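Long-range contacts in migration inhibitory factor (Trichinella spiralis, PDB 1HFO), which belongs to the macrophage migration inhibitory factor family, small alpha/beta proteins that assemble as trimers: residues 5-10 and 55-60; 59-64 and 96-101. One frame throughout, in Å; residues are numbered along the deposited sequence.

Interaction 1 of 2, residues 5-10 and 55-60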
# COMPACT_ATOMS: atom_id res chain seq x y z
N LEU A 5 -1.01 4.26 -7.17
CA LEU A 5 -2.16 3.60 -7.78
C LEU A 5 -1.87 2.18 -8.23
O LEU A 5 -0.80 1.88 -8.76
CB LEU A 5 -2.63 4.42 -8.98
CG LEU A 5 -3.95 4.06 -9.66
CD1 LEU A 5 -5.09 4.47 -8.74
CD2 LEU A 5 -4.07 4.81 -11.01
N ASN A 6 -2.85 1.31 -8.02
CA ASN A 6 -2.75 -0.07 -8.45
C ASN A 6 -3.86 -0.26 -9.48
O ASN A 6 -5.00 0.15 -9.27
CB ASN A 6 -2.96 -1.01 -7.26
CG ASN A 6 -1.96 -0.75 -6.16
OD1 ASN A 6 -2.24 -0.03 -5.20
ND2 ASN A 6 -0.77 -1.31 -6.31
N THR A 7 -3.51 -0.88 -10.60
CA THR A 7 -4.48 -1.05 -11.67
C THR A 7 -4.28 -2.35 -12.44
O THR A 7 -3.18 -2.91 -12.46
CB THR A 7 -4.39 0.15 -12.64
OG1 THR A 7 -5.36 -0.00 -13.69
CG2 THR A 7 -3.00 0.23 -13.26
N ASN A 8 -5.35 -2.80 -13.10
CA ASN A 8 -5.27 -4.02 -13.90
C ASN A 8 -4.95 -3.75 -15.36
O ASN A 8 -4.71 -4.68 -16.13
CB ASN A 8 -6.58 -4.82 -13.80
CG ASN A 8 -7.83 -3.95 -13.90
OD1 ASN A 8 -7.80 -2.85 -14.44
ND2 ASN A 8 -8.95 -4.47 -13.37
N ILE A 9 -4.92 -2.48 -15.76
CA ILE A 9 -4.60 -2.17 -17.15
C ILE A 9 -3.16 -2.51 -17.47
O ILE A 9 -2.36 -2.82 -16.57
CB ILE A 9 -4.85 -0.69 -17.51
CG1 ILE A 9 -3.90 0.21 -16.73
CG2 ILE A 9 -6.29 -0.32 -17.25
CD1 ILE A 9 -4.11 1.66 -17.02
N LYS A 10 -2.81 -2.45 -18.74
CA LYS A 10 -1.46 -2.79 -19.19
C LYS A 10 -0.50 -1.61 -19.08
O LYS A 10 -0.91 -0.46 -19.19
CB LYS A 10 -1.52 -3.27 -20.65
CG LYS A 10 -2.38 -4.52 -20.85
CD LYS A 10 -2.63 -4.80 -22.33
CE LYS A 10 -1.34 -5.10 -23.08
NZ LYS A 10 -0.65 -6.30 -22.52
N PRO A 55 -11.10 -2.84 -16.62
CA PRO A 55 -10.27 -1.73 -16.14
C PRO A 55 -10.79 -1.05 -14.87
O PRO A 55 -11.92 -0.55 -14.81
CB PRO A 55 -10.26 -0.78 -17.34
CG PRO A 55 -10.19 -1.75 -18.48
CD PRO A 55 -11.21 -2.80 -18.09
N ALA A 56 -9.93 -1.02 -13.85
CA ALA A 56 -10.24 -0.44 -12.55
C ALA A 56 -8.92 -0.12 -11.87
O ALA A 56 -7.86 -0.53 -12.34
CB ALA A 56 -11.00 -1.46 -11.70
N ALA A 57 -9.01 0.58 -10.74
CA ALA A 57 -7.83 0.94 -9.95
C ALA A 57 -8.23 1.45 -8.57
O ALA A 57 -9.37 1.85 -8.35
CB ALA A 57 -7.01 2.02 -10.68
N PHE A 58 -7.29 1.42 -7.63
CA PHE A 58 -7.55 1.96 -6.31
C PHE A 58 -6.18 2.48 -5.92
O PHE A 58 -5.16 1.91 -6.33
CB PHE A 58 -8.05 0.88 -5.34
CG PHE A 58 -7.00 -0.11 -4.92
CD1 PHE A 58 -6.22 0.13 -3.79
CD2 PHE A 58 -6.81 -1.29 -5.63
CE1 PHE A 58 -5.28 -0.81 -3.37
CE2 PHE A 58 -5.86 -2.23 -5.21
CZ PHE A 58 -5.10 -1.99 -4.08
N GLY A 59 -6.17 3.56 -5.16
CA GLY A 59 -4.90 4.12 -4.75
C GLY A 59 -5.03 5.02 -3.56
O GLY A 59 -6.10 5.14 -2.96
N THR A 60 -3.94 5.70 -3.24
CA THR A 60 -3.92 6.57 -2.09
C THR A 60 -3.21 7.86 -2.43
O THR A 60 -2.27 7.82 -3.20
CB THR A 60 -3.14 5.88 -0.94
OG1 THR A 60 -3.77 4.63 -0.62
CG2 THR A 60 -3.08 6.75 0.31
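Asn8 and Ala56 meet where two antiparallel strands begin to part, and the side chain of Asn8 can be followed atom by atom. From CB, its CG is turned between the backbone N and the carbonyl carbon (chi1 43°), which swings the amide across to the facing chain. There Asn8 CG lies 3.6 Å from Ala56 N and OD1 accepts its N-H at 2.9 Å, an N-H...O angle of 153°. The other amide atom, ND2, passes 4.0 Å from Ala56 CB and donates to the carbonyls of Leu47 and Asn54, so both branches of the amide are engaged.

Next to it, Thr7 OG1 donates to Ala56 O at 2.9 Å and accepts from Ile9 N, an ST turn just where strand 2-7 ends. Inward, Asn6 and Phe58 form a hydrogen-bonded antiparallel pair, with Asn6 N 2.9 Å from Phe58 O and Phe58 N 3.1 Å from Asn6 O. These are the two central strands of the four-stranded mixed sheet of the MIF fold. On one face of that sheet Asn6 CB sits over the Phe58 ring, 4.1 Å from its centroid, in a CH-pi contact, while His40 of a second subunit meets the same ring. On the other face, which packs on helix 69-87, Leu5 has CG anti to its N (chi1 -171°), carrying CD1 to within 3.7 Å of Ala57 CB and against the backbone of Phe58 and Gly59.

Interaction 2 of 2, residues 59-64 and 96-101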
# COMPACT_ATOMS: atom_id res chain seq x y z
N GLY A 59 -6.17 3.56 -5.16
CA GLY A 59 -4.90 4.12 -4.75
C GLY A 59 -5.03 5.02 -3.56
O GLY A 59 -6.10 5.14 -2.96
N THR A 60 -3.94 5.70 -3.24
CA THR A 60 -3.92 6.57 -2.09
C THR A 60 -3.21 7.86 -2.43
O THR A 60 -2.27 7.82 -3.20
CB THR A 60 -3.14 5.88 -0.94
OG1 THR A 60 -3.77 4.63 -0.62
CG2 THR A 60 -3.08 6.75 0.31
N LEU A 61 -3.68 8.97 -1.89
CA LEU A 61 -2.99 10.24 -2.05
C LEU A 61 -2.70 10.69 -0.62
O LEU A 61 -3.62 10.99 0.14
CB LEU A 61 -3.87 11.29 -2.74
CG LEU A 61 -3.20 12.67 -2.74
CD1 LEU A 61 -2.02 12.59 -3.69
CD2 LEU A 61 -4.15 13.78 -3.14
N MET A 62 -1.42 10.71 -0.23
CA MET A 62 -1.09 11.14 1.12
C MET A 62 -0.22 12.39 1.09
O MET A 62 0.58 12.57 0.17
CB MET A 62 -0.39 10.02 1.89
CG MET A 62 0.84 9.47 1.24
SD MET A 62 1.50 8.07 2.22
CE MET A 62 1.14 6.69 1.15
N SER A 63 -0.40 13.25 2.08
CA SER A 63 0.37 14.49 2.15
C SER A 63 0.31 15.13 3.52
O SER A 63 -0.68 14.96 4.25
CB SER A 63 -0.18 15.48 1.10
OG SER A 63 0.51 16.71 1.14
N ILE A 64 1.35 15.87 3.89
CA ILE A 64 1.34 16.54 5.17
C ILE A 64 0.61 17.86 4.91
O ILE A 64 1.18 18.81 4.38
CB ILE A 64 2.77 16.81 5.69
CG1 ILE A 64 3.51 15.48 5.87
CG2 ILE A 64 2.71 17.64 6.93
CD1 ILE A 64 5.04 15.59 5.95
N ILE A 96 -9.95 6.20 -4.29
CA ILE A 96 -8.76 6.91 -3.85
C ILE A 96 -8.90 7.21 -2.36
O ILE A 96 -9.87 7.84 -1.94
CB ILE A 96 -8.54 8.24 -4.62
CG1 ILE A 96 -8.30 7.95 -6.10
CG2 ILE A 96 -7.34 8.99 -3.99
CD1 ILE A 96 -7.21 6.93 -6.40
N HIS A 97 -7.93 6.77 -1.57
CA HIS A 97 -7.95 7.04 -0.15
C HIS A 97 -7.10 8.27 0.11
O HIS A 97 -5.91 8.28 -0.21
CB HIS A 97 -7.37 5.87 0.65
CG HIS A 97 -7.52 6.05 2.13
ND1 HIS A 97 -6.73 5.40 3.05
CD2 HIS A 97 -8.36 6.84 2.85
CE1 HIS A 97 -7.07 5.77 4.27
NE2 HIS A 97 -8.06 6.64 4.18
N PHE A 98 -7.72 9.29 0.69
CA PHE A 98 -7.04 10.54 1.01
C PHE A 98 -6.53 10.49 2.44
O PHE A 98 -7.29 10.25 3.39
CB PHE A 98 -7.99 11.72 0.80
CG PHE A 98 -8.45 11.88 -0.63
CD1 PHE A 98 -7.58 12.36 -1.60
CD2 PHE A 98 -9.76 11.53 -1.00
CE1 PHE A 98 -7.99 12.50 -2.93
CE2 PHE A 98 -10.18 11.66 -2.33
CZ PHE A 98 -9.30 12.14 -3.30
N VAL A 99 -5.22 10.69 2.60
CA VAL A 99 -4.60 10.63 3.91
C VAL A 99 -3.83 11.88 4.28
O VAL A 99 -2.91 12.28 3.58
CB VAL A 99 -3.61 9.44 3.98
CG1 VAL A 99 -3.03 9.35 5.38
CG2 VAL A 99 -4.32 8.14 3.58
N ASN A 100 -4.20 12.49 5.40
CA ASN A 100 -3.54 13.68 5.91
C ASN A 100 -2.50 13.18 6.91
O ASN A 100 -2.84 12.66 7.97
CB ASN A 100 -4.58 14.58 6.60
CG ASN A 100 -3.96 15.79 7.28
OD1 ASN A 100 -2.86 16.23 6.94
ND2 ASN A 100 -4.69 16.35 8.25
N LEU A 101 -1.22 13.30 6.55
CA LEU A 101 -0.12 12.83 7.38
C LEU A 101 0.38 13.86 8.39
O LEU A 101 0.28 15.06 8.17
CB LEU A 101 1.06 12.43 6.49
CG LEU A 101 0.72 11.46 5.35
CD1 LEU A 101 1.75 11.53 4.23
CD2 LEU A 101 0.63 10.06 5.92
O HOH W 1 -4.40 3.98 2.06
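Gly59 O takes the N-H of His97 at 2.8 Å, the first of five backbone hydrogen bonds that zip segments 59-64 and 96-101 together in parallel. Leu61 is held twice, its N reaching His97 O and its O receiving Val99 N at 2.9 Å with an N-H...O angle of 172°. Ser63 repeats the pattern, giving its N-H to Val99 O and accepting Leu101 N at 2.9 Å; this last donor stands well above the carbonyl plane.

Beside this frame, a water links Thr60 OG1 (2.8 Å) with His97 ND1 (2.9 Å), lying in the plane of the imidazole at its edge. The two side chains run side by side in the same direction, and Val99 CG2 lies over the rim of one imidazole face while also touching Thr60 CG2 at 3.8 Å. Farther along this face, with CG beside its backbone N (chi1 -52°), Leu101 turns CD1 back toward strand 57-63, 3.5 Å from Met62 CB, with the methionine CG and SD also close. On the reverse face, Leu61 CD2 approaches the edge of the Phe98 ring, 4.0 Å from Phe98 CD1, and Ile96 CG2 lies over the rim of one of its faces.

Ile96 also pairs antiparallel with a strand of a second subunit. Helix 69-87 packs against Ile96 and Phe98, and the two strands are parallel neighbours joined through it, the beta-alpha-beta crossover of the MIF fold.

How the interactions relate
Strand 57-63 is common to both contacts, and Gly59 and Thr60 belong to each: interaction 1 uses its beginning against antiparallel strand 2-7, interaction 2 its continuation against parallel strand 94-100. Their centres are about 16 Å apart, yet they touch directly where Leu5 CD1 meets Ile96 CD1 at 4.0 Å, two side chains from opposite neighbours packing across Gly59, which has no side chain of its own. Together they illustrate how one strand of a mixed sheet can have an antiparallel neighbour on one edge and a parallel one on the other. Both also reach the second subunit, interaction 1 through Asn6 and Phe58, interaction 2 through Ile96, His97 and Phe98, and Leu101 packs on His97 of the third.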